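Local coordinates for uncharacterized protein (Escherichia coli O157:H7, PDB 4ZV9) that is of unknown function but belongs to the dienelactone hydrolase family of alpha/beta hydrolases and so probably hydrolyses an ester or lactone substrate, at residues Asp161-Glu166 with Lys192-Val197; Ala138-Tyr143 with Ile165-Leu170; Leu146-Pro151 with Lys232-Tyr237. One frame throughout, in Å; residues are numbered along the deposited sequence.

Contact 1 of 3, residues Asp161-Glu166 with Lys192-Val197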
loop_
_atom_site.group_PDB
_atom_site.type_symbol
_atom_site.label_atom_id
_atom_site.label_comp_id
_atom_site.label_asym_id
_atom_site.label_seq_id
_atom_site.Cartn_x
_atom_site.Cartn_y
_atom_site.Cartn_z
ATOM N N ASP A 161 -5.667 -14.950 -12.991
ATOM C CA ASP A 161 -4.412 -14.198 -13.151
ATOM C C ASP A 161 -3.319 -14.569 -12.162
ATOM O O ASP A 161 -2.199 -14.037 -12.238
ATOM C CB ASP A 161 -4.688 -12.711 -12.959
ATOM C CG ASP A 161 -5.597 -12.143 -14.011
ATOM O OD1 ASP A 161 -5.401 -12.435 -15.204
ATOM O OD2 ASP A 161 -6.487 -11.357 -13.634
ATOM N N VAL A 162 -3.625 -15.465 -11.230
ATOM C CA VAL A 162 -2.686 -15.800 -10.157
ATOM C C VAL A 162 -1.351 -16.350 -10.676
ATOM O O VAL A 162 -0.298 -16.030 -10.114
ATOM C CB VAL A 162 -3.346 -16.723 -9.117
ATOM C CG1 VAL A 162 -2.346 -17.246 -8.102
ATOM C CG2 VAL A 162 -4.451 -15.967 -8.399
ATOM N N ALA A 163 -1.373 -17.112 -11.769
ATOM C CA ALA A 163 -0.133 -17.665 -12.339
ATOM C C ALA A 163 0.879 -16.580 -12.724
ATOM O O ALA A 163 2.084 -16.821 -12.714
ATOM C CB ALA A 163 -0.438 -18.558 -13.540
ATOM N N LYS A 164 0.393 -15.377 -13.041
ATOM C CA LYS A 164 1.274 -14.271 -13.429
ATOM C C LYS A 164 2.063 -13.657 -12.263
ATOM O O LYS A 164 3.083 -12.997 -12.480
ATOM C CB LYS A 164 0.456 -13.164 -14.095
ATOM C CG LYS A 164 -0.189 -13.525 -15.424
ATOM C CD LYS A 164 -0.995 -12.328 -15.933
ATOM C CE LYS A 164 -1.647 -12.503 -17.293
ATOM N NZ LYS A 164 -2.799 -13.446 -17.273
ATOM N N ILE A 165 1.591 -13.865 -11.033
ATOM C CA ILE A 165 2.214 -13.247 -9.843
ATOM C C ILE A 165 3.617 -13.772 -9.544
ATOM O O ILE A 165 3.838 -14.990 -9.521
ATOM C CB ILE A 165 1.332 -13.442 -8.583
ATOM C CG1 ILE A 165 -0.003 -12.719 -8.759
ATOM C CG2 ILE A 165 2.048 -12.917 -7.344
ATOM C CD1 ILE A 165 -1.031 -13.018 -7.684
ATOM N N GLU A 166 4.571 -12.850 -9.354
ATOM C CA GLU A 166 5.941 -13.212 -8.979
ATOM C C GLU A 166 6.371 -12.590 -7.640
ATOM O O GLU A 166 7.223 -13.142 -6.950
ATOM C CB GLU A 166 6.944 -12.840 -10.073
ATOM C CG GLU A 166 6.677 -13.474 -11.435
ATOM C CD GLU A 166 6.592 -14.995 -11.408
ATOM O OE1 GLU A 166 7.314 -15.643 -10.626
ATOM O OE2 GLU A 166 5.784 -15.553 -12.173
ATOM N N LYS A 192 -1.335 -21.781 -4.048
ATOM C CA LYS A 192 -0.726 -23.083 -3.795
ATOM C C LYS A 192 -0.596 -23.900 -5.068
ATOM O O LYS A 192 0.451 -24.496 -5.316
ATOM C CB LYS A 192 -1.533 -23.874 -2.773
ATOM C CG LYS A 192 -1.488 -23.329 -1.364
ATOM C CD LYS A 192 -2.141 -24.305 -0.407
ATOM C CE LYS A 192 -1.986 -23.846 1.030
ATOM N NZ LYS A 192 -2.349 -24.912 1.997
ATOM N N ALA A 193 -1.651 -23.925 -5.881
ATOM C CA ALA A 193 -1.627 -24.688 -7.137
ATOM C C ALA A 193 -0.537 -24.194 -8.093
ATOM O O ALA A 193 -0.033 -24.959 -8.909
ATOM C CB ALA A 193 -2.984 -24.640 -7.821
ATOM N N ASN A 194 -0.166 -22.922 -7.977
ATOM C CA ASN A 194 0.874 -22.333 -8.815
ATOM C C ASN A 194 2.207 -22.104 -8.098
ATOM O O ASN A 194 3.074 -21.376 -8.598
ATOM C CB ASN A 194 0.359 -21.035 -9.411
ATOM C CG ASN A 194 -0.713 -21.266 -10.447
ATOM O OD1 ASN A 194 -0.411 -21.653 -11.574
ATOM N ND2 ASN A 194 -1.968 -21.049 -10.074
ATOM N N ASN A 195 2.382 -22.761 -6.951
ATOM C CA ASN A 195 3.634 -22.705 -6.182
ATOM C C ASN A 195 4.146 -21.300 -5.911
ATOM O O ASN A 195 5.343 -21.045 -6.001
ATOM C CB ASN A 195 4.710 -23.525 -6.902
ATOM C CG ASN A 195 4.316 -24.980 -7.057
ATOM O OD1 ASN A 195 3.331 -25.426 -6.490
ATOM N ND2 ASN A 195 5.095 -25.728 -7.813
ATOM N N LYS A 196 3.235 -20.401 -5.554
ATOM C CA LYS A 196 3.599 -19.014 -5.286
ATOM C C LYS A 196 4.041 -18.811 -3.845
ATOM O O LYS A 196 3.600 -19.523 -2.946
ATOM C CB LYS A 196 2.427 -18.087 -5.606
ATOM C CG LYS A 196 1.959 -18.166 -7.054
ATOM C CD LYS A 196 3.074 -17.820 -8.032
ATOM C CE LYS A 196 2.578 -17.865 -9.465
ATOM N NZ LYS A 196 3.658 -17.538 -10.439
ATOM N N VAL A 197 4.949 -17.856 -3.652
ATOM C CA VAL A 197 5.487 -17.540 -2.333
ATOM C C VAL A 197 4.515 -16.595 -1.659
ATOM O O VAL A 197 4.256 -15.501 -2.171
ATOM C CB VAL A 197 6.892 -16.886 -2.439
ATOM C CG1 VAL A 197 7.395 -16.407 -1.076
ATOM C CG2 VAL A 197 7.890 -17.872 -3.047
HETATM O O HOH W 1 6.531 -17.449 -8.468
#

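Contact 2 of 3, residues Ala138-Tyr143 with Ile165-Leu170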
loop_
_atom_site.group_PDB
_atom_site.type_symbol
_atom_site.label_atom_id
_atom_site.label_comp_id
_atom_site.label_asym_id
_atom_site.label_seq_id
_atom_site.Cartn_x
_atom_site.Cartn_y
_atom_site.Cartn_z
ATOM N N ALA A 138 -3.490 -6.439 -7.333
ATOM C CA ALA A 138 -3.520 -6.165 -8.759
ATOM C C ALA A 138 -2.128 -5.820 -9.279
ATOM O O ALA A 138 -1.739 -6.223 -10.387
ATOM C CB ALA A 138 -4.496 -5.050 -9.056
ATOM N N ALA A 139 -1.356 -5.095 -8.477
ATOM C CA ALA A 139 0.025 -4.776 -8.851
ATOM C C ALA A 139 0.885 -6.038 -8.921
ATOM O O ALA A 139 1.740 -6.163 -9.819
ATOM C CB ALA A 139 0.634 -3.778 -7.870
ATOM N N ALA A 140 0.661 -6.978 -7.998
ATOM C CA ALA A 140 1.392 -8.239 -8.025
ATOM C C ALA A 140 1.108 -9.001 -9.323
ATOM O O ALA A 140 1.988 -9.646 -9.868
ATOM C CB ALA A 140 1.038 -9.097 -6.821
ATOM N N VAL A 141 -0.134 -8.929 -9.796
ATOM C CA VAL A 141 -0.512 -9.547 -11.052
ATOM C C VAL A 141 0.181 -8.858 -12.224
ATOM O O VAL A 141 0.728 -9.512 -13.106
ATOM C CB VAL A 141 -2.046 -9.508 -11.263
ATOM C CG1 VAL A 141 -2.427 -9.834 -12.707
ATOM C CG2 VAL A 141 -2.742 -10.453 -10.298
ATOM N N ALA A 142 0.186 -7.534 -12.222
ATOM C CA ALA A 142 0.706 -6.770 -13.356
ATOM C C ALA A 142 2.234 -6.616 -13.496
ATOM O O ALA A 142 2.714 -6.430 -14.600
ATOM C CB ALA A 142 0.061 -5.389 -13.354
ATOM N N TYR A 143 2.980 -6.639 -12.393
ATOM C CA TYR A 143 4.424 -6.360 -12.419
ATOM C C TYR A 143 5.260 -7.543 -11.957
ATOM O O TYR A 143 5.472 -7.716 -10.759
ATOM C CB TYR A 143 4.745 -5.114 -11.561
ATOM C CG TYR A 143 4.209 -3.852 -12.196
ATOM C CD1 TYR A 143 2.910 -3.432 -11.959
ATOM C CD2 TYR A 143 4.990 -3.109 -13.084
ATOM C CE1 TYR A 143 2.411 -2.292 -12.564
ATOM C CE2 TYR A 143 4.498 -1.971 -13.696
ATOM C CZ TYR A 143 3.206 -1.571 -13.435
ATOM O OH TYR A 143 2.700 -0.453 -14.042
ATOM N N ILE A 165 1.591 -13.865 -11.033
ATOM C CA ILE A 165 2.214 -13.247 -9.843
ATOM C C ILE A 165 3.617 -13.772 -9.544
ATOM O O ILE A 165 3.838 -14.990 -9.521
ATOM C CB ILE A 165 1.332 -13.442 -8.583
ATOM C CG1 ILE A 165 -0.003 -12.719 -8.759
ATOM C CG2 ILE A 165 2.048 -12.917 -7.344
ATOM C CD1 ILE A 165 -1.031 -13.018 -7.684
ATOM N N GLU A 166 4.571 -12.850 -9.354
ATOM C CA GLU A 166 5.941 -13.212 -8.979
ATOM C C GLU A 166 6.371 -12.590 -7.640
ATOM O O GLU A 166 7.223 -13.142 -6.950
ATOM C CB GLU A 166 6.944 -12.840 -10.073
ATOM C CG GLU A 166 6.677 -13.474 -11.435
ATOM C CD GLU A 166 6.592 -14.995 -11.408
ATOM O OE1 GLU A 166 7.314 -15.643 -10.626
ATOM O OE2 GLU A 166 5.784 -15.553 -12.173
ATOM N N ALA A 167 5.775 -11.458 -7.270
ATOM C CA ALA A 167 6.097 -10.814 -6.008
ATOM C C ALA A 167 5.628 -11.662 -4.825
ATOM O O ALA A 167 4.467 -12.080 -4.781
ATOM C CB ALA A 167 5.429 -9.448 -5.931
ATOM N N PRO A 168 6.529 -11.900 -3.854
ATOM C CA PRO A 168 6.142 -12.568 -2.610
ATOM C C PRO A 168 5.054 -11.778 -1.896
ATOM O O PRO A 168 5.199 -10.565 -1.715
ATOM C CB PRO A 168 7.433 -12.563 -1.789
ATOM C CG PRO A 168 8.514 -12.556 -2.810
ATOM C CD PRO A 168 7.990 -11.716 -3.943
ATOM N N LEU A 169 3.985 -12.468 -1.515
ATOM C CA LEU A 169 2.793 -11.839 -0.925
ATOM C C LEU A 169 2.669 -12.067 0.565
ATOM O O LEU A 169 2.766 -13.212 1.031
ATOM C CB LEU A 169 1.539 -12.431 -1.562
ATOM C CG LEU A 169 1.159 -11.968 -2.956
ATOM C CD1 LEU A 169 0.149 -12.946 -3.539
ATOM C CD2 LEU A 169 0.583 -10.572 -2.875
ATOM N N LEU A 170 2.437 -10.992 1.304
ATOM C CA LEU A 170 2.151 -11.080 2.728
ATOM C C LEU A 170 0.750 -10.528 2.869
ATOM O O LEU A 170 0.537 -9.331 2.677
ATOM C CB LEU A 170 3.144 -10.274 3.569
ATOM C CG LEU A 170 2.805 -10.173 5.061
ATOM C CD1 LEU A 170 2.775 -11.541 5.738
ATOM C CD2 LEU A 170 3.801 -9.261 5.752
HETATM O O HOH W 2 4.654 -9.844 -9.276
#

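Contact 3 of 3, residues Leu146-Pro151 with Lys232-Tyr237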
loop_
_atom_site.group_PDB
_atom_site.type_symbol
_atom_site.label_atom_id
_atom_site.label_comp_id
_atom_site.label_asym_id
_atom_site.label_seq_id
_atom_site.Cartn_x
_atom_site.Cartn_y
_atom_site.Cartn_z
ATOM N N LEU A 146 8.004 -6.704 -9.383
ATOM C CA LEU A 146 7.637 -6.120 -8.102
ATOM C C LEU A 146 8.329 -6.923 -7.005
ATOM O O LEU A 146 8.259 -8.163 -6.991
ATOM C CB LEU A 146 6.120 -6.167 -7.935
ATOM C CG LEU A 146 5.477 -5.467 -6.734
ATOM C CD1 LEU A 146 5.612 -3.945 -6.854
ATOM C CD2 LEU A 146 4.029 -5.860 -6.643
ATOM N N ALA A 147 9.037 -6.235 -6.119
ATOM C CA ALA A 147 9.827 -6.916 -5.090
ATOM C C ALA A 147 8.987 -7.666 -4.044
ATOM O O ALA A 147 9.392 -8.722 -3.566
ATOM C CB ALA A 147 10.755 -5.927 -4.414
ATOM N N CYS A 148 7.840 -7.102 -3.676
ATOM C CA CYS A 148 6.926 -7.738 -2.731
ATOM C C CYS A 148 5.621 -6.946 -2.689
ATOM O O CYS A 148 5.564 -5.801 -3.148
ATOM C CB CYS A 148 7.532 -7.824 -1.321
ATOM S SG CYS A 148 7.941 -6.212 -0.578
ATOM N N ALA A 149 4.573 -7.576 -2.178
ATOM C CA ALA A 149 3.267 -6.927 -2.030
ATOM C C ALA A 149 2.651 -7.325 -0.700
ATOM O O ALA A 149 2.681 -8.511 -0.319
ATOM C CB ALA A 149 2.352 -7.307 -3.171
ATOM N N VAL A 150 2.070 -6.353 -0.009
ATOM C CA VAL A 150 1.504 -6.572 1.315
ATOM C C VAL A 150 0.096 -5.975 1.417
ATOM O O VAL A 150 -0.076 -4.837 1.856
ATOM C CB VAL A 150 2.418 -5.985 2.411
ATOM C CG1 VAL A 150 1.915 -6.355 3.792
ATOM C CG2 VAL A 150 3.847 -6.470 2.234
ATOM N N PRO A 151 -0.921 -6.731 0.969
ATOM C CA PRO A 151 -2.286 -6.237 1.078
ATOM C C PRO A 151 -2.887 -6.408 2.474
ATOM O O PRO A 151 -2.848 -7.514 3.031
ATOM C CB PRO A 151 -3.055 -7.110 0.082
ATOM C CG PRO A 151 -2.251 -8.362 -0.022
ATOM C CD PRO A 151 -0.831 -7.896 0.072
ATOM N N LYS A 232 9.442 -7.047 8.502
ATOM C CA LYS A 232 10.298 -8.210 8.250
ATOM C C LYS A 232 10.227 -8.642 6.782
ATOM O O LYS A 232 11.221 -9.098 6.211
ATOM C CB LYS A 232 9.914 -9.386 9.152
ATOM C CG LYS A 232 10.262 -9.114 10.606
ATOM C CD LYS A 232 10.060 -10.303 11.537
ATOM C CE LYS A 232 10.120 -9.821 12.978
ATOM N NZ LYS A 232 10.274 -10.952 13.927
ATOM N N TRP A 233 9.047 -8.532 6.189
ATOM C CA TRP A 233 8.845 -8.903 4.795
ATOM C C TRP A 233 9.658 -7.935 3.923
ATOM O O TRP A 233 10.379 -8.362 3.011
ATOM C CB TRP A 233 7.353 -8.837 4.458
ATOM C CG TRP A 233 6.916 -9.639 3.265
ATOM C CD1 TRP A 233 6.522 -9.157 2.056
ATOM C CD2 TRP A 233 6.757 -11.068 3.204
ATOM N NE1 TRP A 233 6.142 -10.201 1.235
ATOM C CE2 TRP A 233 6.281 -11.382 1.914
ATOM C CE3 TRP A 233 6.982 -12.110 4.113
ATOM C CZ2 TRP A 233 6.024 -12.698 1.503
ATOM C CZ3 TRP A 233 6.737 -13.417 3.704
ATOM C CH2 TRP A 233 6.260 -13.697 2.410
ATOM N N PHE A 234 9.543 -6.639 4.215
ATOM C CA PHE A 234 10.311 -5.626 3.479
ATOM C C PHE A 234 11.804 -5.889 3.587
ATOM O O PHE A 234 12.526 -5.800 2.598
ATOM C CB PHE A 234 10.037 -4.199 3.981
ATOM C CG PHE A 234 8.646 -3.664 3.671
ATOM C CD1 PHE A 234 7.878 -4.169 2.620
ATOM C CD2 PHE A 234 8.147 -2.599 4.395
ATOM C CE1 PHE A 234 6.615 -3.658 2.352
ATOM C CE2 PHE A 234 6.902 -2.059 4.107
ATOM C CZ PHE A 234 6.133 -2.593 3.086
ATOM N N ASP A 235 12.260 -6.177 4.802
ATOM C CA ASP A 235 13.668 -6.421 5.048
ATOM C C ASP A 235 14.157 -7.632 4.258
ATOM O O ASP A 235 15.262 -7.644 3.734
ATOM C CB ASP A 235 13.897 -6.665 6.536
ATOM C CG ASP A 235 15.347 -6.931 6.861
ATOM O OD1 ASP A 235 16.189 -6.068 6.548
ATOM O OD2 ASP A 235 15.651 -8.003 7.421
ATOM N N LYS A 236 13.313 -8.645 4.161
ATOM C CA LYS A 236 13.665 -9.853 3.439
ATOM C C LYS A 236 13.687 -9.669 1.919
ATOM O O LYS A 236 14.563 -10.209 1.251
ATOM C CB LYS A 236 12.667 -10.951 3.786
ATOM C CG LYS A 236 13.048 -12.349 3.330
ATOM C CD LYS A 236 11.977 -13.330 3.768
ATOM C CE LYS A 236 12.201 -14.720 3.302
ATOM N NZ LYS A 236 13.613 -15.150 3.322
ATOM N N TYR A 237 12.738 -8.912 1.374
ATOM C CA TYR A 237 12.580 -8.853 -0.074
ATOM C C TYR A 237 12.943 -7.559 -0.789
ATOM O O TYR A 237 12.989 -7.558 -2.005
ATOM C CB TYR A 237 11.162 -9.290 -0.455
ATOM C CG TYR A 237 10.889 -10.744 -0.116
ATOM C CD1 TYR A 237 11.568 -11.764 -0.772
ATOM C CD2 TYR A 237 9.925 -11.100 0.826
ATOM C CE1 TYR A 237 11.311 -13.109 -0.485
ATOM C CE2 TYR A 237 9.660 -12.435 1.121
ATOM C CZ TYR A 237 10.358 -13.432 0.459
ATOM O OH TYR A 237 10.096 -14.736 0.746
#

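Contact 1 of 3, residues Asp161-Glu166 with Lys192-Val197
Lys196 sets CG beside its own backbone N (chi1 -59°) and bends again about CB-CG (chi2 -59°), after which the chain runs straight and carries its ammonium group into the turn at Ala163-Glu166. There NZ donates two hydrogen bonds to main-chain carbonyls. The shorter, 2.7 Å from NZ to Ile165 O, arrives at a C=O...N angle of 155° with the nitrogen tilted slightly from the carbonyl plane; the other, 2.9 Å from Lys196 NZ to Ala163 O, comes from well above the plane of its carbonyl. Glu166 adds charge to the grip. Its side chain, likewise bent at chi2, turns OE2 back to form a salt bridge 3.4 Å from Lys196 NZ, long enough to count as a weak supplement. A water donates to Glu166 OE1 at 2.9 Å and accepts a weak hydrogen bond from Lys196 NZ. The lysine comes from the connection between helix 184-193 and strand 198-203 of the alpha/beta hydrolase fold, and that helix closes in a Schellman motif, with Asn195, at positive phi, as the C-prime residue. Asn194, the first residue past the helix, lays its amide against Ala163, with OD1 3.7 Å from Ala163 CB, while ND2 is turned back to hydrogen-bond Ala190 O in the preceding helical turn. Farther in, Val162 is buried against Tyr187, Ala190 and Leu191 of the same helix, and its O lies 3.5 Å from Lys196 CE.

Contact 2 of 3, residues Ala138-Tyr143 with Ile165-Leu170
The C-terminal turn of helix 132-142 packs on the loop that leads into strand 169-174, with Ala140 at the centre of the contact. Its methyl group points at the loop and meets three apolar groups: Ile165 CG2 at 4.0 Å from Ala140 CB, Leu169 CD2 at 4.2 Å from the same CB, and, more loosely, the methyl of Ala167. The next residue, Val141, starts off pointing away from the loop, yet CG2, set beside the backbone N, reaches back across Ile165, 3.9 Å from CG1 of that residue. Ile165 thus spreads its two branches over neighbouring residues of the helix, CG2 on Ala140 and CG1 on Val141. In the alpha/beta hydrolase fold this helix is the crossover between the adjacent parallel strands 123-128 and 148-151, and the loop leads on from 148-151 to strand 169-174. No direct hydrogen bond joins the two segments. A water does so instead: it donates to Ala140 O and to Tyr143 O, each 2.7 Å from the water oxygen, and accepts from Ala167 N at 2.8 Å. A carbonyl of the last helical turn, one just past the helix and one loop amide share this water, with Tyr143 OH held separately by Glu112 of helix 100-116.

Contact 3 of 3, residues Leu146-Pro151 with Lys232-Tyr237
Cys148 lies against the rings of Trp233 and Phe234, its CB 3.8 Å from Trp233 CD1 and its SG 3.8 Å from Phe234 CD1. This contact joins strand 148-151 to the C-terminal helix 220-237, which packs on the sheet as in other alpha/beta hydrolases; strand 148-151 and helix segment 232-237 run almost antiparallel (169°), their axes 9.3 Å apart at the closest. With chi1 at 61°, SG sits between the backbone N and the carbonyl carbon, which turns it to the edge of the Phe234 ring, 81° off the ring normal, as a sulfur-aromatic contact; its approach to Trp233 is oblique. Val150, two residues on and on the same side of the strand, turns CG2 to both aromatics, 3.8 Å from Trp233 CD1 and 3.9 Å from Phe234 CE1. Trp233 NE1 hydrogen-bonds Pro168 O, just before the neighbouring strand 169-174. Within the helix the Tyr237 ring edge lies on a Trp233 face, its CE2 3.5 Å above the indole plane and over its centre. Where the strand segment begins, the backbone of Ala147 approaches the last turn of the helix, and Ala147 O comes within 3.6 Å of Tyr237 CB.

Contacts 2 and 3 are buried, whereas contact 1 is only partly so and sits farther out, and their chemistry follows. Contact 1 is held by an ammonium group on main-chain carbonyls, contact 2 by methyl packing plus a bridging water, and contact 3 by sulfur, aromatic rings and aliphatic branches. Contacts 1 and 2 share Ile165 and Glu166, so one loop meets helix 132-142 on one hand and the end of helix 184-193 on the other. Probable backbone hydrogen bonds carry the connection onward: Leu169 N to Val197 O joins contacts 1 and 2, and Leu170 N to Ala149 O joins contacts 2 and 3.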